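Local coordinates for protein vibralactone Cyclase (Boreostereum vibrans, PDB 6KD0) that catalyses the cyclization that forms the fused bicyclic beta-lactone of vibralactone, using an alpha/beta hydrolase fold, at residues H15-P20 with S319-Q324; Y95-W100 with K169-A174; D233-S238 with C278-L283. All blocks are in the same frame, centred on the assembly; numbering follows the deposited sequence.

Interaction 1: residues H15-P20 with S319-Q324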
loop_
_atom_site.group_PDB
_atom_site.type_symbol
_atom_site.label_atom_id
_atom_site.label_comp_id
_atom_site.label_asym_id
_atom_site.label_seq_id
_atom_site.Cartn_x
_atom_site.Cartn_y
_atom_site.Cartn_z
ATOM N N HIS A 15 21.158 7.766 2.849
ATOM C CA HIS A 15 21.299 8.426 1.557
ATOM C C HIS A 15 21.792 9.855 1.776
ATOM O O HIS A 15 21.270 10.552 2.661
ATOM C CB HIS A 15 19.951 8.441 0.824
ATOM C CG HIS A 15 20.039 8.823 -0.623
ATOM N ND1 HIS A 15 20.301 10.112 -1.045
ATOM C CD2 HIS A 15 19.878 8.084 -1.748
ATOM C CE1 HIS A 15 20.317 10.146 -2.366
ATOM N NE2 HIS A 15 20.056 8.930 -2.818
ATOM N N PRO A 16 22.777 10.328 0.997
ATOM C CA PRO A 16 23.306 11.688 1.213
ATOM C C PRO A 16 22.252 12.770 1.170
ATOM O O PRO A 16 22.417 13.798 1.833
ATOM C CB PRO A 16 24.308 11.858 0.060
ATOM C CG PRO A 16 24.698 10.487 -0.304
ATOM C CD PRO A 16 23.467 9.651 -0.118
ATOM N N GLU A 17 21.184 12.589 0.386
ATOM C CA GLU A 17 20.132 13.594 0.346
ATOM C C GLU A 17 19.213 13.488 1.549
ATOM O O GLU A 17 18.542 14.470 1.895
ATOM C CB GLU A 17 19.328 13.484 -0.952
ATOM C CG GLU A 17 20.103 13.952 -2.176
ATOM C CD GLU A 17 19.471 13.539 -3.496
ATOM O OE1 GLU A 17 18.220 13.497 -3.588
ATOM O OE2 GLU A 17 20.239 13.255 -4.442
ATOM N N PHE A 18 19.179 12.330 2.211
ATOM C CA PHE A 18 18.271 12.157 3.334
ATOM C C PHE A 18 18.854 12.595 4.675
ATOM O O PHE A 18 18.116 13.110 5.521
ATOM C CB PHE A 18 17.828 10.697 3.457
ATOM C CG PHE A 18 16.858 10.477 4.578
ATOM C CD1 PHE A 18 15.583 11.020 4.518
ATOM C CD2 PHE A 18 17.224 9.757 5.697
ATOM C CE1 PHE A 18 14.687 10.833 5.551
ATOM C CE2 PHE A 18 16.333 9.571 6.729
ATOM C CZ PHE A 18 15.059 10.113 6.650
ATOM N N ALA A 19 20.148 12.372 4.910
ATOM C CA ALA A 19 20.745 12.709 6.205
ATOM C C ALA A 19 20.477 14.149 6.641
ATOM O O ALA A 19 20.048 14.349 7.791
ATOM C CB ALA A 19 22.254 12.412 6.167
ATOM N N PRO A 20 20.675 15.183 5.805
ATOM C CA PRO A 20 20.391 16.547 6.298
ATOM C C PRO A 20 18.916 16.789 6.572
ATOM O O PRO A 20 18.560 17.435 7.577
ATOM C CB PRO A 20 20.922 17.464 5.182
ATOM C CG PRO A 20 21.215 16.613 4.015
ATOM C CD PRO A 20 21.209 15.176 4.430
ATOM N N SER A 319 8.853 16.762 -0.292
ATOM C CA SER A 319 9.554 17.839 -0.984
ATOM C C SER A 319 10.963 17.425 -1.399
ATOM O O SER A 319 11.570 18.099 -2.238
ATOM C CB SER A 319 9.589 19.095 -0.114
ATOM O OG SER A 319 10.342 18.871 1.064
ATOM N N MET A 320 11.490 16.331 -0.851
ATOM C CA MET A 320 12.745 15.780 -1.345
ATOM C C MET A 320 12.594 15.415 -2.812
ATOM O O MET A 320 11.557 14.891 -3.228
ATOM C CB MET A 320 13.147 14.529 -0.559
ATOM C CG MET A 320 13.730 14.754 0.817
ATOM S SD MET A 320 14.073 13.170 1.609
ATOM C CE MET A 320 15.547 12.635 0.744
ATOM N N LYS A 321 13.630 15.706 -3.605
ATOM C CA LYS A 321 13.631 15.254 -4.995
ATOM C C LYS A 321 13.536 13.733 -5.072
ATOM O O LYS A 321 12.844 13.187 -5.943
ATOM C CB LYS A 321 14.885 15.758 -5.713
ATOM C CG LYS A 321 14.944 17.275 -5.840
ATOM C CD LYS A 321 16.381 17.792 -5.922
ATOM C CE LYS A 321 17.335 17.138 -4.906
ATOM N NZ LYS A 321 16.945 17.333 -3.484
ATOM N N LEU A 322 14.194 13.036 -4.142
ATOM C CA LEU A 322 14.129 11.575 -4.106
ATOM C C LEU A 322 12.712 11.073 -3.832
ATOM O O LEU A 322 12.280 10.068 -4.414
ATOM C CB LEU A 322 15.091 11.045 -3.046
ATOM C CG LEU A 322 15.474 9.572 -3.117
ATOM C CD1 LEU A 322 16.085 9.215 -4.476
ATOM C CD2 LEU A 322 16.428 9.249 -1.995
ATOM N N ALA A 323 11.989 11.744 -2.927
ATOM C CA ALA A 323 10.607 11.379 -2.622
ATOM C C ALA A 323 9.703 11.604 -3.826
ATOM O O ALA A 323 8.808 10.796 -4.113
ATOM C CB ALA A 323 10.119 12.179 -1.414
ATOM N N GLN A 324 9.912 12.712 -4.540
ATOM C CA GLN A 324 9.146 12.935 -5.756
ATOM C C GLN A 324 9.433 11.839 -6.766
ATOM O O GLN A 324 8.528 11.386 -7.476
ATOM C CB GLN A 324 9.465 14.316 -6.326
ATOM C CG GLN A 324 8.759 15.416 -5.554
ATOM C CD GLN A 324 9.419 16.764 -5.726
ATOM O OE1 GLN A 324 10.075 17.279 -4.817
ATOM N NE2 GLN A 324 9.259 17.337 -6.895
HETATM O O HOH W 1 16.167 14.190 -2.509
#

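Interaction 2: residues Y95-W100 with K169-A174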
loop_
_atom_site.group_PDB
_atom_site.type_symbol
_atom_site.label_atom_id
_atom_site.label_comp_id
_atom_site.label_asym_id
_atom_site.label_seq_id
_atom_site.Cartn_x
_atom_site.Cartn_y
_atom_site.Cartn_z
ATOM N N TYR A 95 -13.325 3.976 -17.734
ATOM C CA TYR A 95 -11.887 3.972 -17.520
ATOM C C TYR A 95 -11.467 2.723 -16.767
ATOM O O TYR A 95 -12.296 2.081 -16.114
ATOM C CB TYR A 95 -11.463 5.213 -16.724
ATOM C CG TYR A 95 -11.890 6.487 -17.392
ATOM C CD1 TYR A 95 -11.097 7.074 -18.371
ATOM C CD2 TYR A 95 -13.103 7.083 -17.075
ATOM C CE1 TYR A 95 -11.487 8.239 -19.002
ATOM C CE2 TYR A 95 -13.502 8.260 -17.696
ATOM C CZ TYR A 95 -12.693 8.830 -18.653
ATOM O OH TYR A 95 -13.110 9.995 -19.259
ATOM N N PRO A 96 -10.182 2.356 -16.829
ATOM C CA PRO A 96 -9.691 1.283 -15.955
ATOM C C PRO A 96 -9.863 1.659 -14.492
ATOM O O PRO A 96 -10.122 2.819 -14.143
ATOM C CB PRO A 96 -8.212 1.144 -16.330
ATOM C CG PRO A 96 -8.072 1.846 -17.681
ATOM C CD PRO A 96 -9.123 2.906 -17.701
ATOM N N LEU A 97 -9.709 0.649 -13.628
ATOM C CA LEU A 97 -10.085 0.724 -12.217
ATOM C C LEU A 97 -8.844 0.530 -11.353
ATOM O O LEU A 97 -8.177 -0.501 -11.461
ATOM C CB LEU A 97 -11.114 -0.365 -11.889
ATOM C CG LEU A 97 -12.216 -0.131 -10.856
ATOM C CD1 LEU A 97 -12.649 -1.434 -10.175
ATOM C CD2 LEU A 97 -11.851 0.912 -9.850
ATOM N N LEU A 98 -8.541 1.505 -10.500
ATOM C CA LEU A 98 -7.460 1.405 -9.526
ATOM C C LEU A 98 -8.053 1.389 -8.120
ATOM O O LEU A 98 -8.762 2.323 -7.738
ATOM C CB LEU A 98 -6.490 2.581 -9.661
ATOM C CG LEU A 98 -5.421 2.679 -8.566
ATOM C CD1 LEU A 98 -4.385 1.562 -8.693
ATOM C CD2 LEU A 98 -4.751 4.051 -8.591
ATOM N N TYR A 99 -7.752 0.352 -7.345
ATOM C CA TYR A 99 -8.274 0.217 -5.982
ATOM C C TYR A 99 -7.097 0.380 -5.026
ATOM O O TYR A 99 -6.185 -0.449 -5.028
ATOM C CB TYR A 99 -8.959 -1.135 -5.809
ATOM C CG TYR A 99 -9.616 -1.346 -4.472
ATOM C CD1 TYR A 99 -10.906 -0.872 -4.249
ATOM C CD2 TYR A 99 -8.980 -2.058 -3.460
ATOM C CE1 TYR A 99 -11.544 -1.059 -3.049
ATOM C CE2 TYR A 99 -9.614 -2.250 -2.232
ATOM C CZ TYR A 99 -10.907 -1.752 -2.049
ATOM O OH TYR A 99 -11.577 -1.940 -0.865
ATOM N N TRP A 100 -7.120 1.440 -4.220
ATOM C CA TRP A 100 -5.970 1.876 -3.435
ATOM C C TRP A 100 -6.230 1.658 -1.950
ATOM O O TRP A 100 -7.293 2.045 -1.437
ATOM C CB TRP A 100 -5.658 3.356 -3.718
ATOM C CG TRP A 100 -4.627 3.882 -2.795
ATOM C CD1 TRP A 100 -4.837 4.424 -1.549
ATOM C CD2 TRP A 100 -3.206 3.848 -2.984
ATOM N NE1 TRP A 100 -3.633 4.753 -0.973
ATOM C CE2 TRP A 100 -2.619 4.418 -1.834
ATOM C CE3 TRP A 100 -2.374 3.420 -4.027
ATOM C CZ2 TRP A 100 -1.237 4.563 -1.693
ATOM C CZ3 TRP A 100 -0.996 3.558 -3.877
ATOM C CH2 TRP A 100 -0.448 4.124 -2.716
ATOM N N LYS A 169 -11.229 -3.018 -18.497
ATOM C CA LYS A 169 -10.210 -2.155 -19.075
ATOM C C LYS A 169 -8.924 -2.144 -18.260
ATOM O O LYS A 169 -7.947 -1.513 -18.674
ATOM C CB LYS A 169 -10.762 -0.735 -19.215
ATOM C CG LYS A 169 -12.025 -0.696 -20.070
ATOM C CD LYS A 169 -12.336 0.704 -20.562
ATOM C CE LYS A 169 -13.420 0.677 -21.639
ATOM N NZ LYS A 169 -13.667 2.063 -22.176
ATOM N N GLY A 170 -8.890 -2.864 -17.147
ATOM C CA GLY A 170 -7.754 -2.834 -16.254
ATOM C C GLY A 170 -8.282 -2.746 -14.846
ATOM O O GLY A 170 -9.221 -1.992 -14.586
ATOM N N PHE A 171 -7.684 -3.515 -13.937
ATOM C CA PHE A 171 -8.171 -3.619 -12.566
ATOM C C PHE A 171 -6.933 -3.872 -11.704
ATOM O O PHE A 171 -6.496 -5.010 -11.545
ATOM C CB PHE A 171 -9.219 -4.723 -12.448
ATOM C CG PHE A 171 -9.937 -4.760 -11.128
ATOM C CD1 PHE A 171 -9.833 -3.720 -10.222
ATOM C CD2 PHE A 171 -10.734 -5.854 -10.800
ATOM C CE1 PHE A 171 -10.505 -3.785 -9.005
ATOM C CE2 PHE A 171 -11.399 -5.918 -9.597
ATOM C CZ PHE A 171 -11.286 -4.882 -8.699
ATOM N N VAL A 172 -6.360 -2.789 -11.181
ATOM C CA VAL A 172 -5.097 -2.827 -10.452
ATOM C C VAL A 172 -5.371 -2.567 -8.977
ATOM O O VAL A 172 -6.028 -1.578 -8.626
ATOM C CB VAL A 172 -4.097 -1.796 -11.015
ATOM C CG1 VAL A 172 -2.854 -1.717 -10.125
ATOM C CG2 VAL A 172 -3.714 -2.169 -12.437
ATOM N N ILE A 173 -4.851 -3.428 -8.108
ATOM C CA ILE A 173 -4.931 -3.167 -6.673
ATOM C C ILE A 173 -3.570 -2.690 -6.200
ATOM O O ILE A 173 -2.523 -3.189 -6.635
ATOM C CB ILE A 173 -5.406 -4.399 -5.881
ATOM C CG1 ILE A 173 -5.654 -4.015 -4.423
ATOM C CG2 ILE A 173 -4.383 -5.545 -5.979
ATOM C CD1 ILE A 173 -6.419 -5.042 -3.667
ATOM N N ALA A 174 -3.577 -1.674 -5.352
ATOM C CA ALA A 174 -2.341 -1.051 -4.925
ATOM C C ALA A 174 -2.485 -0.721 -3.454
ATOM O O ALA A 174 -3.580 -0.397 -3.001
ATOM C CB ALA A 174 -2.041 0.211 -5.753
#

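Interaction 3: residues D233-S238 with C278-L283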
loop_
_atom_site.group_PDB
_atom_site.type_symbol
_atom_site.label_atom_id
_atom_site.label_comp_id
_atom_site.label_asym_id
_atom_site.label_seq_id
_atom_site.Cartn_x
_atom_site.Cartn_y
_atom_site.Cartn_z
ATOM N N ASP A 233 16.572 0.227 14.695
ATOM C CA ASP A 233 16.390 1.605 15.146
ATOM C C ASP A 233 16.289 2.583 13.978
ATOM O O ASP A 233 16.657 3.752 14.115
ATOM C CB ASP A 233 17.515 2.028 16.088
ATOM C CG ASP A 233 17.567 1.188 17.353
ATOM O OD1 ASP A 233 16.508 1.007 17.980
ATOM O OD2 ASP A 233 18.673 0.717 17.716
ATOM N N ALA A 234 15.763 2.135 12.839
ATOM C CA ALA A 234 15.755 2.980 11.654
ATOM C C ALA A 234 14.802 4.159 11.849
ATOM O O ALA A 234 13.819 4.061 12.588
ATOM C CB ALA A 234 15.346 2.185 10.420
ATOM N N PRO A 235 15.073 5.288 11.197
ATOM C CA PRO A 235 14.115 6.393 11.220
ATOM C C PRO A 235 12.725 5.929 10.803
ATOM O O PRO A 235 12.568 5.076 9.921
ATOM C CB PRO A 235 14.698 7.382 10.204
ATOM C CG PRO A 235 16.152 7.062 10.149
ATOM C CD PRO A 235 16.226 5.579 10.326
ATOM N N LEU A 236 11.714 6.494 11.468
ATOM C CA LEU A 236 10.297 6.415 11.113
ATOM C C LEU A 236 9.675 5.044 11.374
ATOM O O LEU A 236 8.455 4.940 11.408
ATOM C CB LEU A 236 10.057 6.808 9.637
ATOM C CG LEU A 236 10.555 8.177 9.159
ATOM C CD1 LEU A 236 10.168 8.381 7.710
ATOM C CD2 LEU A 236 10.002 9.312 10.027
ATOM N N LEU A 237 10.472 3.987 11.551
ATOM C CA LEU A 237 9.909 2.688 11.915
ATOM C C LEU A 237 10.967 1.818 12.578
ATOM O O LEU A 237 11.914 1.375 11.922
ATOM C CB LEU A 237 9.330 1.963 10.694
ATOM C CG LEU A 237 8.701 0.602 11.025
ATOM C CD1 LEU A 237 7.479 0.767 11.948
ATOM C CD2 LEU A 237 8.313 -0.157 9.738
ATOM N N SER A 238 10.809 1.566 13.869
ATOM C CA SER A 238 11.711 0.714 14.622
ATOM C C SER A 238 11.119 -0.688 14.714
ATOM O O SER A 238 9.927 -0.891 14.471
ATOM C CB SER A 238 11.947 1.303 16.012
ATOM O OG SER A 238 10.743 1.297 16.766
ATOM N N CYS A 278 11.981 0.188 0.580
ATOM C CA CYS A 278 12.897 1.159 1.165
ATOM C C CYS A 278 14.020 0.403 1.861
ATOM O O CYS A 278 13.770 -0.583 2.569
ATOM C CB CYS A 278 12.178 2.083 2.150
ATOM S SG CYS A 278 11.006 3.183 1.335
ATOM N N GLY A 279 15.253 0.880 1.685
ATOM C CA GLY A 279 16.396 0.116 2.157
ATOM C C GLY A 279 16.572 0.143 3.662
ATOM O O GLY A 279 17.013 -0.839 4.257
ATOM N N TRP A 280 16.257 1.266 4.299
ATOM C CA TRP A 280 16.569 1.466 5.714
ATOM C C TRP A 280 15.312 1.245 6.550
ATOM O O TRP A 280 14.718 2.178 7.081
ATOM C CB TRP A 280 17.131 2.868 5.921
ATOM C CG TRP A 280 17.801 3.118 7.243
ATOM C CD1 TRP A 280 17.952 2.244 8.289
ATOM C CD2 TRP A 280 18.408 4.348 7.660
ATOM N NE1 TRP A 280 18.625 2.858 9.325
ATOM C CE2 TRP A 280 18.912 4.150 8.962
ATOM C CE3 TRP A 280 18.564 5.603 7.060
ATOM C CZ2 TRP A 280 19.574 5.161 9.668
ATOM C CZ3 TRP A 280 19.222 6.605 7.768
ATOM C CH2 TRP A 280 19.716 6.373 9.052
ATOM N N ASP A 281 14.925 -0.028 6.680
ATOM C CA ASP A 281 13.565 -0.373 7.076
ATOM C C ASP A 281 13.588 -1.776 7.669
ATOM O O ASP A 281 14.046 -2.712 6.999
ATOM C CB ASP A 281 12.647 -0.275 5.842
ATOM C CG ASP A 281 11.173 -0.534 6.137
ATOM O OD1 ASP A 281 10.802 -0.952 7.262
ATOM O OD2 ASP A 281 10.371 -0.312 5.207
ATOM N N PRO A 282 13.149 -1.956 8.921
ATOM C CA PRO A 282 13.116 -3.316 9.501
ATOM C C PRO A 282 12.228 -4.280 8.731
ATOM O O PRO A 282 12.487 -5.493 8.744
ATOM C CB PRO A 282 12.583 -3.079 10.924
ATOM C CG PRO A 282 11.818 -1.786 10.825
ATOM C CD PRO A 282 12.618 -0.949 9.860
ATOM N N LEU A 283 11.192 -3.784 8.055
ATOM C CA LEU A 283 10.299 -4.623 7.252
ATOM C C LEU A 283 10.854 -4.943 5.868
ATOM O O LEU A 283 10.153 -5.571 5.065
ATOM C CB LEU A 283 8.940 -3.924 7.083
ATOM C CG LEU A 283 8.080 -3.707 8.319
ATOM C CD1 LEU A 283 6.704 -3.105 7.936
ATOM C CD2 LEU A 283 7.903 -4.995 9.104
HETATM O O HOH W 2 12.240 2.797 8.427
#

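Interaction 1: residues H15-P20 with S319-Q324
A partly buried, mostly apolar contact joins His15, Glu17 and Phe18, near the N terminus, to Met320, Lys321 and Leu322 at the start of the last helix, 321-338. Leu322 sets its CD2 methyl over the middle of the His15 ring. This is a CH-pi contact, with CD2 3.7 Å from the ring centroid. The ring is fixed in rotation by its edge: Glu17 N donates to His15 ND1 at 3.0 Å, close to the ring plane. That bond caps the turn leading into helix 18-24, and Met320 is the N-cap of helix 321-338. The turn into one helix thus lies beside the first turn of another in this alpha/beta hydrolase fold, with Val309 packed against His15, Phe18 and Leu322. Met320 bends at its last torsion (chi3 75°), which carries CE back to 3.7 Å from Glu17 O. Its SD lies in the plane of the Phe18 ring, at the edge, 3.9 Å from Phe18 CD1, a Met-aromatic contact. A water accepts from Leu322 N at 2.8 Å. It also lies beside Glu17 OE1, but their modelled spacing is doubtfully short. Glu17 OE1 and Lys321 NZ are 4.0 Å apart, too far for a salt bridge.

Interaction 2: residues Y95-W100 with K169-A174
Leu97 to Trp100 pair in parallel with Phe171 to Ala174 in the central sheet of the alpha/beta hydrolase fold. Strand 171-176 runs on toward Ser177, the probable nucleophile of a GxSxG elbow. Four backbone hydrogen bonds hold the pair: Leu97 N to Gly170 O, Val172 N to Leu97 O, Tyr99 N to Val172 O and Ala174 N to Tyr99 O, each 2.9 Å. In the first, the donor sits 40° out of the Gly170 carbonyl plane, whereas the other three run nearly straight out from the oxygen. Side chains alternate between the two faces of the sheet. On one face Leu97 and Phe171 run alongside each other, with Leu97 CD1 tight against Phe171 CE1 at 3.4 Å. Tyr99 holds CG, and Ile173 CG1, anti to the backbone N (chi1 -176° and -172°), which keeps these two chains alongside. Tyr99 CD2 lies 3.9 Å from Ile173 CD1. Leu153 of helix 144-158 packs on Tyr99 and Phe171 here. On the other face Leu98 CD1 meets Val172 CG1, and Ala174 CB comes obliquely to Trp100 CE3 at 3.7 Å. Phe338 and Met334 of helix 321-338 lie over this side. Before the strands, Gly170 has backbone angles that call for glycine, and a CB would also crowd Pro96. Thr202 OG1 is hydrogen-bonded to Phe171 N. Lys169 lays CB 4.0 Å from Pro96 CG, then extends away, and its NZ is hydrogen-bonded to Thr94 OG1.

Interaction 3: residues D233-S238 with C278-L283
The loop after strand 273-278 holds Asp281, the probable acid of a Ser177-His311-Asp281 triad as in other alpha/beta hydrolases. It packs through Trp280, Asp281, Pro282 and Leu283 against the type II beta turn from Ala234 to Leu237. Pro235 lays CD over the six-membered ring of Trp280, 3.5 Å from the centroid, a CH-pi contact. Ala234 CB presses in obliquely, 3.4 Å from Trp280 CD1. The indole reaches both because its CG stands opposite the backbone N (chi1 -166°). With an alanine in place of Trp280, Pro235 would lose the ring face beneath its CD, and a gap would probably open under the turn. A water bridges the two backbones, donating to Pro235 O at 2.7 Å and to Trp280 O at 2.9 Å. Further along, Pro282 CD lies 3.2 Å from Leu237 O. Leu237 CD2 touches both Leu283 CD1 and Asp281 OD1, the latter at 3.6 Å. That same OD1 accepts from Leu283 N at 3.0 Å, met from above the carboxylate plane, a capping bond for the turn into helix 284-296. Asp281 OD2 is hydrogen-bonded to His311 ND1, and Leu237 also packs on His311. Val242 of helix 239-249 touches Leu237, Pro282 and Leu283, while Trp22 of helix 18-24 lies against Pro235 and Leu236.

In the fold
From the N terminus, residues 15-20 come first and 319-324 almost last, so interaction 1 closes a loop of about 300 residues. The other two contacts both lie within it. Interaction 2 closes first, pairing strands 97-101 and 171-176 in the sheet. Interaction 3 follows in series, joining the loop before helix 239-249 to the one after strand 273-278; none cross. Interactions 1 and 3 touch: Phe18 CE2 packs 4.2 Å from Pro235 CG. Interaction 2 stands apart, its centre about 30 Å from that of interaction 1 and about 29 Å from that of interaction 3. Helix 321-338 starts in interaction 1 and reaches the strands of interaction 2.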